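CTD kinase subunit gamma (Schizosaccharomyces pombe, PDB 5CE7) probably acts within the CTD kinase complex, which hyperphosphorylates the C-terminal repeat domain of RNA polymerase II; this chain is the protein's N-terminal part, a noncanonical CTD-interacting domain. Local coordinates at residues T9-L14 / Y42-E47; I25-F30 / M61-T66. One frame throughout, in Å; residues are numbered along the deposited sequence.

In the fold
Both interactions are helix-helix packings in the first half of the all-helical CTD-interacting domain, and their segments alternate along the chain: 9-14, 25-30, 42-47, 61-66. Interaction 1 joins helix 3-14 to helix 38-51, interaction 2 joins helix 25-33 to helix 54-73, and each pairs a helix with the next but one. Their centres lie about 11 Å apart and they share one core. Phe10 CE1 of interaction 1 comes within 3.3 Å of Pro27 O of interaction 2, and Phe10 CD1 lies 3.8 Å from Phe30 CD2. Phe63 of interaction 2 also touches Phe10, Leu14 and Ile45 of interaction 1.

Interaction 1 (T9-L14 / Y42-E47); sequences TFLQLL and YSCIWE
Phe10 meets Cys44 and Ile45 with the rim of its ring. Phe10 CD2 lies 3.6 Å from Cys44 CB and Phe10 CE2 3.9 Å from Ile45 CG1, both partners near the ring plane. The ring reaches helix 38-51 because its CG stands anti to the backbone N (chi1 -171°). A face of the same ring is taken by its own helix neighbour Leu14, whose CG sits 4.0 Å above the plane and offset toward the rim, so the ring is packed both at its edge and over a face.

The sulfur adds a Cys sulfur-aromatic contact: Cys44 SG is 5.5 Å from the centroid of the Phe10 ring, at the edge. Leucines pack around the same cysteine. Leu11 CD2 is 4.0 Å from Cys44 CB, and Leu14 CD1 rests against the backbone there, 4.1 Å from Cys44 O. At the outer border, Leu11 crosses the extended Glu47 side chain at about a right angle, with Leu11 CD1 3.9 Å from Glu47 OE1.

The axes of segments 9-14 and 42-47 approach to 10.0 Å at a crossing angle of -43°. Phe30 and Ala31 of helix 25-33 cover Phe10 further, Phe63 of helix 54-73 touches Phe10, Leu14 and Ile45, and Trp46 turns to helix 88-95.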
ATOM      1  N   THR A   9      11.531   4.075 -13.704  1.00 11.69           N
ATOM      2  CA  THR A   9      11.541   5.257 -12.853  1.00 12.49           C
ATOM      3  C   THR A   9      10.779   5.031 -11.547  1.00 17.24           C
ATOM      4  O   THR A   9      11.263   5.383 -10.461  1.00 14.84           O
ATOM      5  CB  THR A   9      10.970   6.475 -13.597  1.00 15.46           C
ATOM      6  OG1 THR A   9      11.728   6.691 -14.793  1.00 17.92           O
ATOM      7  CG2 THR A   9      11.056   7.735 -12.724  1.00 16.21           C
ATOM      8  N   PHE A  10       9.589   4.443 -11.642  1.00 16.97           N
ATOM      9  CA  PHE A  10       8.781   4.200 -10.446  1.00 19.92           C
ATOM     10  C   PHE A  10       9.493   3.271  -9.462  1.00 18.05           C
ATOM     11  O   PHE A  10       9.496   3.520  -8.255  1.00 17.87           O
ATOM     12  CB  PHE A  10       7.389   3.670 -10.821  1.00 16.01           C
ATOM     13  CG  PHE A  10       6.424   3.585  -9.665  1.00 14.91           C
ATOM     14  CD1 PHE A  10       6.073   4.726  -8.940  1.00 15.48           C
ATOM     15  CD2 PHE A  10       5.835   2.370  -9.322  1.00 14.23           C
ATOM     16  CE1 PHE A  10       5.167   4.652  -7.887  1.00 16.58           C
ATOM     17  CE2 PHE A  10       4.928   2.293  -8.266  1.00 16.15           C
ATOM     18  CZ  PHE A  10       4.592   3.428  -7.553  1.00 14.25           C
ATOM     19  N   LEU A  11      10.113   2.212  -9.970  1.00 15.90           N
ATOM     20  CA  LEU A  11      10.871   1.299  -9.115  1.00 16.87           C
ATOM     21  C   LEU A  11      12.009   2.026  -8.370  1.00 18.18           C
ATOM     22  O   LEU A  11      12.243   1.773  -7.188  1.00 13.59           O
ATOM     23  CB  LEU A  11      11.404   0.090  -9.918  1.00 13.53           C
ATOM     24  CG  LEU A  11      10.399  -1.030 -10.254  1.00 14.58           C
ATOM     25  CD1 LEU A  11      11.009  -2.055 -11.216  1.00 12.68           C
ATOM     26  CD2 LEU A  11       9.893  -1.721  -8.956  1.00 14.11           C
ATOM     27  N   GLN A  12      12.709   2.923  -9.064  1.00 15.31           N
ATOM     28  CA  GLN A  12      13.753   3.738  -8.434  1.00 14.48           C
ATOM     29  C   GLN A  12      13.175   4.636  -7.341  1.00 15.61           C
ATOM     30  O   GLN A  12      13.724   4.734  -6.245  1.00 16.73           O
ATOM     31  CB  GLN A  12      14.500   4.568  -9.483  1.00 12.98           C
ATOM     32  CG  GLN A  12      15.323   3.727 -10.460  1.00 14.33           C
ATOM     33  CD  GLN A  12      16.011   4.577 -11.510  1.00 23.12           C
ATOM     34  OE1 GLN A  12      16.945   5.318 -11.213  1.00 26.95           O
ATOM     35  NE2 GLN A  12      15.543   4.477 -12.744  1.00 23.58           N
ATOM     36  N   LEU A  13      12.055   5.290  -7.631  1.00 16.27           N
ATOM     37  CA  LEU A  13      11.359   6.082  -6.621  1.00 16.39           C
ATOM     38  C   LEU A  13      10.934   5.240  -5.405  1.00 18.14           C
ATOM     39  O   LEU A  13      11.092   5.667  -4.257  1.00 15.42           O
ATOM     40  CB  LEU A  13      10.142   6.764  -7.252  1.00 21.20           C
ATOM     41  CG  LEU A  13      10.253   8.245  -7.625  1.00 27.45           C
ATOM     42  CD1 LEU A  13      11.682   8.739  -7.673  1.00 26.75           C
ATOM     43  CD2 LEU A  13       9.507   8.542  -8.924  1.00 20.52           C
ATOM     44  N   LEU A  14      10.383   4.052  -5.648  1.00 15.79           N
ATOM     45  CA  LEU A  14      10.006   3.164  -4.547  1.00 16.99           C
ATOM     46  C   LEU A  14      11.200   2.806  -3.665  1.00 18.05           C
ATOM     47  O   LEU A  14      11.051   2.596  -2.468  1.00 17.20           O
ATOM     48  CB  LEU A  14       9.367   1.885  -5.072  1.00 14.23           C
ATOM     49  CG  LEU A  14       7.958   2.068  -5.614  1.00 16.09           C
ATOM     50  CD1 LEU A  14       7.468   0.791  -6.280  1.00 16.70           C
ATOM     51  CD2 LEU A  14       7.049   2.500  -4.480  1.00 17.89           C
ATOM     52  N   TYR A  42       1.032  -0.455 -10.402  1.00 15.08           N
ATOM     53  CA  TYR A  42       0.486  -1.249  -9.308  1.00 14.71           C
ATOM     54  C   TYR A  42       1.228  -2.592  -9.189  1.00 15.70           C
ATOM     55  O   TYR A  42       1.442  -3.109  -8.086  1.00 12.61           O
ATOM     56  CB  TYR A  42      -1.027  -1.457  -9.481  1.00 16.33           C
ATOM     57  CG  TYR A  42      -1.673  -2.148  -8.307  1.00 19.48           C
ATOM     58  CD1 TYR A  42      -1.766  -1.513  -7.069  1.00 17.01           C
ATOM     59  CD2 TYR A  42      -2.167  -3.446  -8.420  1.00 18.89           C
ATOM     60  CE1 TYR A  42      -2.341  -2.151  -5.979  1.00 14.24           C
ATOM     61  CE2 TYR A  42      -2.748  -4.085  -7.336  1.00 18.63           C
ATOM     62  CZ  TYR A  42      -2.830  -3.428  -6.126  1.00 14.54           C
ATOM     63  OH  TYR A  42      -3.394  -4.063  -5.055  1.00 16.44           O
ATOM     64  N   SER A  43       1.642  -3.153 -10.324  1.00 12.06           N
ATOM     65  CA  SER A  43       2.407  -4.387 -10.305  1.00 10.91           C
ATOM     66  C   SER A  43       3.812  -4.157  -9.771  1.00 10.50           C
ATOM     67  O   SER A  43       4.419  -5.062  -9.197  1.00 13.49           O
ATOM     68  CB  SER A  43       2.462  -5.039 -11.698  1.00 16.89           C
ATOM     69  OG  SER A  43       1.213  -5.603 -12.025  1.00 21.13           O
ATOM     70  N   CYS A  44       4.337  -2.953  -9.966  1.00 11.77           N
ATOM     71  CA  CYS A  44       5.637  -2.599  -9.388  1.00 14.48           C
ATOM     72  C   CYS A  44       5.557  -2.637  -7.858  1.00 14.56           C
ATOM     73  O   CYS A  44       6.498  -3.071  -7.188  1.00 11.81           O
ATOM     74  CB  CYS A  44       6.063  -1.196  -9.829  1.00 12.00           C
ATOM     75  SG  CYS A  44       6.506  -0.995 -11.582  1.00 14.40           S
ATOM     76  N   ILE A  45       4.437  -2.162  -7.318  1.00 14.50           N
ATOM     77  CA  ILE A  45       4.205  -2.169  -5.868  1.00 12.19           C
ATOM     78  C   ILE A  45       4.227  -3.594  -5.326  1.00 12.36           C
ATOM     79  O   ILE A  45       4.936  -3.887  -4.360  1.00 11.72           O
ATOM     80  CB  ILE A  45       2.866  -1.475  -5.481  1.00 15.63           C
ATOM     81  CG1 ILE A  45       2.884   0.002  -5.913  1.00 13.64           C
ATOM     82  CG2 ILE A  45       2.623  -1.608  -3.961  1.00 18.65           C
ATOM     83  CD1 ILE A  45       1.536   0.724  -5.775  1.00 14.74           C
ATOM     84  N   TRP A  46       3.479  -4.491  -5.966  1.00  9.58           N
ATOM     85  CA  TRP A  46       3.484  -5.904  -5.557  1.00 14.96           C
ATOM     86  C   TRP A  46       4.818  -6.622  -5.789  1.00 17.13           C
ATOM     87  O   TRP A  46       5.187  -7.516  -5.019  1.00 17.40           O
ATOM     88  CB  TRP A  46       2.312  -6.679  -6.181  1.00 16.24           C
ATOM     89  CG  TRP A  46       1.074  -6.532  -5.340  1.00 16.35           C
ATOM     90  CD1 TRP A  46       0.042  -5.668  -5.540  1.00 17.58           C
ATOM     91  CD2 TRP A  46       0.783  -7.234  -4.121  1.00 17.71           C
ATOM     92  NE1 TRP A  46      -0.886  -5.794  -4.524  1.00 19.45           N
ATOM     93  CE2 TRP A  46      -0.457  -6.754  -3.651  1.00 20.61           C
ATOM     94  CE3 TRP A  46       1.452  -8.220  -3.392  1.00 20.32           C
ATOM     95  CZ2 TRP A  46      -1.049  -7.242  -2.472  1.00 20.77           C
ATOM     96  CZ3 TRP A  46       0.862  -8.699  -2.218  1.00 25.00           C
ATOM     97  CH2 TRP A  46      -0.379  -8.210  -1.776  1.00 22.32           C
ATOM     98  N   GLU A  47       5.541  -6.231  -6.836  1.00 12.84           N
ATOM     99  CA  GLU A  47       6.879  -6.775  -7.067  1.00 12.62           C
ATOM    100  C   GLU A  47       7.799  -6.456  -5.883  1.00 13.58           C
ATOM    101  O   GLU A  47       8.591  -7.295  -5.443  1.00 17.91           O
ATOM    102  CB  GLU A  47       7.477  -6.196  -8.353  1.00 15.24           C
ATOM    103  CG  GLU A  47       8.837  -6.771  -8.733  1.00 18.93           C
ATOM    104  CD  GLU A  47       9.397  -6.149 -10.017  1.00 16.80           C
ATOM    105  OE1 GLU A  47       8.795  -5.175 -10.503  1.00 12.74           O
ATOM    106  OE2 GLU A  47      10.442  -6.631 -10.516  1.00 17.15           O
TER

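Interaction 2 (I25-F30 / M61-T66)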
ATOM      1  N   ILE A  25       5.868  10.927  -0.825  1.00 18.93           N
ATOM      2  CA  ILE A  25       5.187  11.917  -1.644  1.00 20.78           C
ATOM      3  C   ILE A  25       5.567  11.847  -3.123  1.00 19.08           C
ATOM      4  O   ILE A  25       4.696  11.829  -3.990  1.00 20.50           O
ATOM      5  CB  ILE A  25       5.436  13.349  -1.129  1.00 24.21           C
ATOM      6  CG1 ILE A  25       4.822  13.529   0.258  1.00 30.25           C
ATOM      7  CG2 ILE A  25       4.852  14.371  -2.091  1.00 27.41           C
ATOM      8  CD1 ILE A  25       3.365  13.122   0.335  1.00 34.20           C
ATOM      9  N   LYS A  26       6.859  11.836  -3.414  1.00 18.04           N
ATOM     10  CA  LYS A  26       7.302  11.834  -4.807  1.00 24.01           C
ATOM     11  C   LYS A  26       6.863  10.589  -5.591  1.00 16.42           C
ATOM     12  O   LYS A  26       6.426  10.700  -6.739  1.00 15.75           O
ATOM     13  CB  LYS A  26       8.820  12.005  -4.898  1.00 35.56           C
ATOM     14  CG  LYS A  26       9.247  12.971  -5.985  1.00 44.14           C
ATOM     15  CD  LYS A  26      10.704  12.781  -6.385  1.00 49.53           C
ATOM     16  CE  LYS A  26      10.928  13.288  -7.814  1.00 53.40           C
ATOM     17  NZ  LYS A  26      12.274  12.937  -8.356  1.00 53.68           N
ATOM     18  N   PRO A  27       6.988   9.390  -4.990  1.00 14.76           N
ATOM     19  CA  PRO A  27       6.498   8.213  -5.733  1.00 16.34           C
ATOM     20  C   PRO A  27       4.985   8.263  -5.944  1.00 14.20           C
ATOM     21  O   PRO A  27       4.504   7.786  -6.964  1.00 15.10           O
ATOM     22  CB  PRO A  27       6.846   7.023  -4.822  1.00 18.54           C
ATOM     23  CG  PRO A  27       7.811   7.531  -3.816  1.00 19.02           C
ATOM     24  CD  PRO A  27       7.766   9.037  -3.788  1.00 16.72           C
ATOM     25  N   ALA A  28       4.249   8.836  -4.990  1.00 13.21           N
ATOM     26  CA  ALA A  28       2.800   8.962  -5.121  1.00 11.55           C
ATOM     27  C   ALA A  28       2.405   9.943  -6.220  1.00 11.88           C
ATOM     28  O   ALA A  28       1.468   9.683  -6.982  1.00 14.69           O
ATOM     29  CB  ALA A  28       2.172   9.377  -3.785  1.00 14.21           C
ATOM     30  N   GLN A  29       3.109  11.069  -6.298  1.00 13.71           N
ATOM     31  CA  GLN A  29       2.856  12.062  -7.350  1.00 19.40           C
ATOM     32  C   GLN A  29       3.143  11.504  -8.746  1.00 19.63           C
ATOM     33  O   GLN A  29       2.395  11.768  -9.701  1.00 17.10           O
ATOM     34  CB  GLN A  29       3.669  13.343  -7.117  1.00 24.43           C
ATOM     35  CG  GLN A  29       3.157  14.185  -5.951  1.00 32.35           C
ATOM     36  CD  GLN A  29       4.077  15.339  -5.593  1.00 40.02           C
ATOM     37  OE1 GLN A  29       5.296  15.250  -5.751  1.00 41.27           O
ATOM     38  NE2 GLN A  29       3.494  16.428  -5.101  1.00 42.57           N
ATOM     39  N   PHE A  30       4.234  10.751  -8.861  1.00 17.21           N
ATOM     40  CA  PHE A  30       4.583  10.077 -10.114  1.00 15.30           C
ATOM     41  C   PHE A  30       3.501   9.088 -10.545  1.00 15.25           C
ATOM     42  O   PHE A  30       3.090   9.078 -11.703  1.00 16.68           O
ATOM     43  CB  PHE A  30       5.917   9.332  -9.981  1.00 17.27           C
ATOM     44  CG  PHE A  30       6.397   8.711 -11.267  1.00 20.83           C
ATOM     45  CD1 PHE A  30       7.191   9.431 -12.147  1.00 21.62           C
ATOM     46  CD2 PHE A  30       6.055   7.404 -11.592  1.00 16.16           C
ATOM     47  CE1 PHE A  30       7.636   8.856 -13.339  1.00 17.66           C
ATOM     48  CE2 PHE A  30       6.488   6.827 -12.779  1.00 16.59           C
ATOM     49  CZ  PHE A  30       7.282   7.555 -13.648  1.00 21.37           C
HETATM   50  N   MSE A  61       3.352  -0.364   2.673  1.00 13.15           N
HETATM   51  CA  MSE A  61       2.022  -0.180   3.266  1.00 17.38           C
HETATM   52  C   MSE A  61       1.758   1.300   3.597  1.00 17.21           C
HETATM   53  O   MSE A  61       0.677   1.824   3.330  1.00 12.92           O
HETATM   54  CB  MSE A  61       1.905  -1.037   4.528  1.00  8.81           C
HETATM   55  CG  MSE A  61       0.489  -1.163   5.162  1.00 31.35           C
HETATM   56 SE   MSE A  61      -0.799  -2.033   3.935  1.00 57.03          SE
HETATM   57  CE  MSE A  61      -1.435  -3.436   5.129  1.00 52.92           C
ATOM     58  N   TYR A  62       2.742   1.975   4.181  1.00 15.56           N
ATOM     59  CA  TYR A  62       2.592   3.410   4.442  1.00 15.81           C
ATOM     60  C   TYR A  62       2.414   4.151   3.120  1.00 12.71           C
ATOM     61  O   TYR A  62       1.543   5.014   2.998  1.00 15.47           O
ATOM     62  CB  TYR A  62       3.816   3.982   5.146  1.00 12.72           C
ATOM     63  CG  TYR A  62       4.115   3.425   6.505  1.00 15.01           C
ATOM     64  CD1 TYR A  62       3.106   2.959   7.343  1.00 16.72           C
ATOM     65  CD2 TYR A  62       5.427   3.383   6.967  1.00 23.59           C
ATOM     66  CE1 TYR A  62       3.410   2.462   8.617  1.00 20.86           C
ATOM     67  CE2 TYR A  62       5.734   2.890   8.219  1.00 23.59           C
ATOM     68  CZ  TYR A  62       4.727   2.435   9.037  1.00 21.66           C
ATOM     69  OH  TYR A  62       5.072   1.944  10.275  1.00 23.50           O
ATOM     70  N   PHE A  63       3.265   3.838   2.145  1.00 10.57           N
ATOM     71  CA  PHE A  63       3.165   4.460   0.816  1.00 13.10           C
ATOM     72  C   PHE A  63       1.772   4.299   0.190  1.00 13.79           C
ATOM     73  O   PHE A  63       1.238   5.224  -0.444  1.00 14.83           O
ATOM     74  CB  PHE A  63       4.204   3.874  -0.154  1.00 13.74           C
ATOM     75  CG  PHE A  63       3.919   4.215  -1.596  1.00 11.70           C
ATOM     76  CD1 PHE A  63       4.038   5.524  -2.043  1.00 11.84           C
ATOM     77  CD2 PHE A  63       3.495   3.242  -2.486  1.00 15.86           C
ATOM     78  CE1 PHE A  63       3.751   5.854  -3.357  1.00 12.46           C
ATOM     79  CE2 PHE A  63       3.212   3.560  -3.810  1.00 13.45           C
ATOM     80  CZ  PHE A  63       3.343   4.874  -4.241  1.00 11.91           C
ATOM     81  N   VAL A  64       1.202   3.107   0.340  1.00 13.11           N
ATOM     82  CA  VAL A  64      -0.145   2.820  -0.158  1.00 14.32           C
ATOM     83  C   VAL A  64      -1.163   3.750   0.498  1.00 14.38           C
ATOM     84  O   VAL A  64      -2.109   4.203  -0.133  1.00 14.81           O
ATOM     85  CB  VAL A  64      -0.523   1.338   0.110  1.00 21.44           C
ATOM     86  CG1 VAL A  64      -2.031   1.151   0.145  1.00 25.80           C
ATOM     87  CG2 VAL A  64       0.141   0.425  -0.916  1.00 19.78           C
ATOM     88  N   ASP A  65      -0.970   4.024   1.778  1.00 18.75           N
ATOM     89  CA  ASP A  65      -1.843   4.949   2.500  1.00 22.32           C
ATOM     90  C   ASP A  65      -1.682   6.362   1.917  1.00 15.94           C
ATOM     91  O   ASP A  65      -2.660   7.030   1.598  1.00 16.68           O
ATOM     92  CB  ASP A  65      -1.482   4.917   3.988  1.00 23.73           C
ATOM     93  CG  ASP A  65      -2.521   5.588   4.879  1.00 26.01           C
ATOM     94  OD1 ASP A  65      -3.604   5.978   4.409  1.00 23.82           O
ATOM     95  OD2 ASP A  65      -2.250   5.694   6.084  1.00 31.73           O
ATOM     96  N   THR A  66      -0.439   6.798   1.781  1.00 15.98           N
ATOM     97  CA  THR A  66      -0.117   8.102   1.179  1.00 15.48           C
ATOM     98  C   THR A  66      -0.644   8.236  -0.266  1.00 14.95           C
ATOM     99  O   THR A  66      -1.216   9.275  -0.655  1.00 16.25           O
ATOM    100  CB  THR A  66       1.416   8.339   1.230  1.00 15.25           C
ATOM    101  OG1 THR A  66       1.838   8.375   2.604  1.00 17.33           O
ATOM    102  CG2 THR A  66       1.811   9.660   0.524  1.00 11.54           C
TER
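Phe63 points the CE1 corner of its ring at the backbone between Pro27 and Ala28. Ala28 N lies in the ring plane at the edge, 3.4 Å from Phe63 CE1, and the methyl Ala28 CB is 3.9 Å from that same Phe63 atom. Pro27 approaches obliquely, its CB 3.6 Å from Phe63 CE1, so that the ring corner fits against the proline and the first atoms of the next residue. A chi1 of 165°, with CG anti to the backbone N, swings the ring out from helix 54-73 to that spot.

The axes of segments 25-30 and 61-66 cross at -54° and come within 9.5 Å; the nearest CA atoms are those of Ala28 and Thr66. Both helices belong to the right-handed superhelix of this noncanonical CTD-interacting domain, in which helix 25-33 packs on the next helix but one.

Beside the ring, Thr66 turns its methyl across the gap: Thr66 CG2 is 3.8 Å from Ile25 CD1, the two side chains crossing at about a right angle. Ile25 starts out away from helix 54-73, and CD1 at its far end returns to make the contact. Thr66 OG1 is hydrogen-bonded to Gln24, just before the segment, which ties the polar branch down while the methyl packs. An alanine in place of Phe63 would probably open a gap beside Pro27 and Ala28, leaving Pro27 CB and the Ala28 methyl without the ring corner they pack on. On the far side of helix 54-73, Met61, a selenomethionine, and Tyr62 touch Val112 of helix 100-118, and Asp65 is salt-bridged to Lys119.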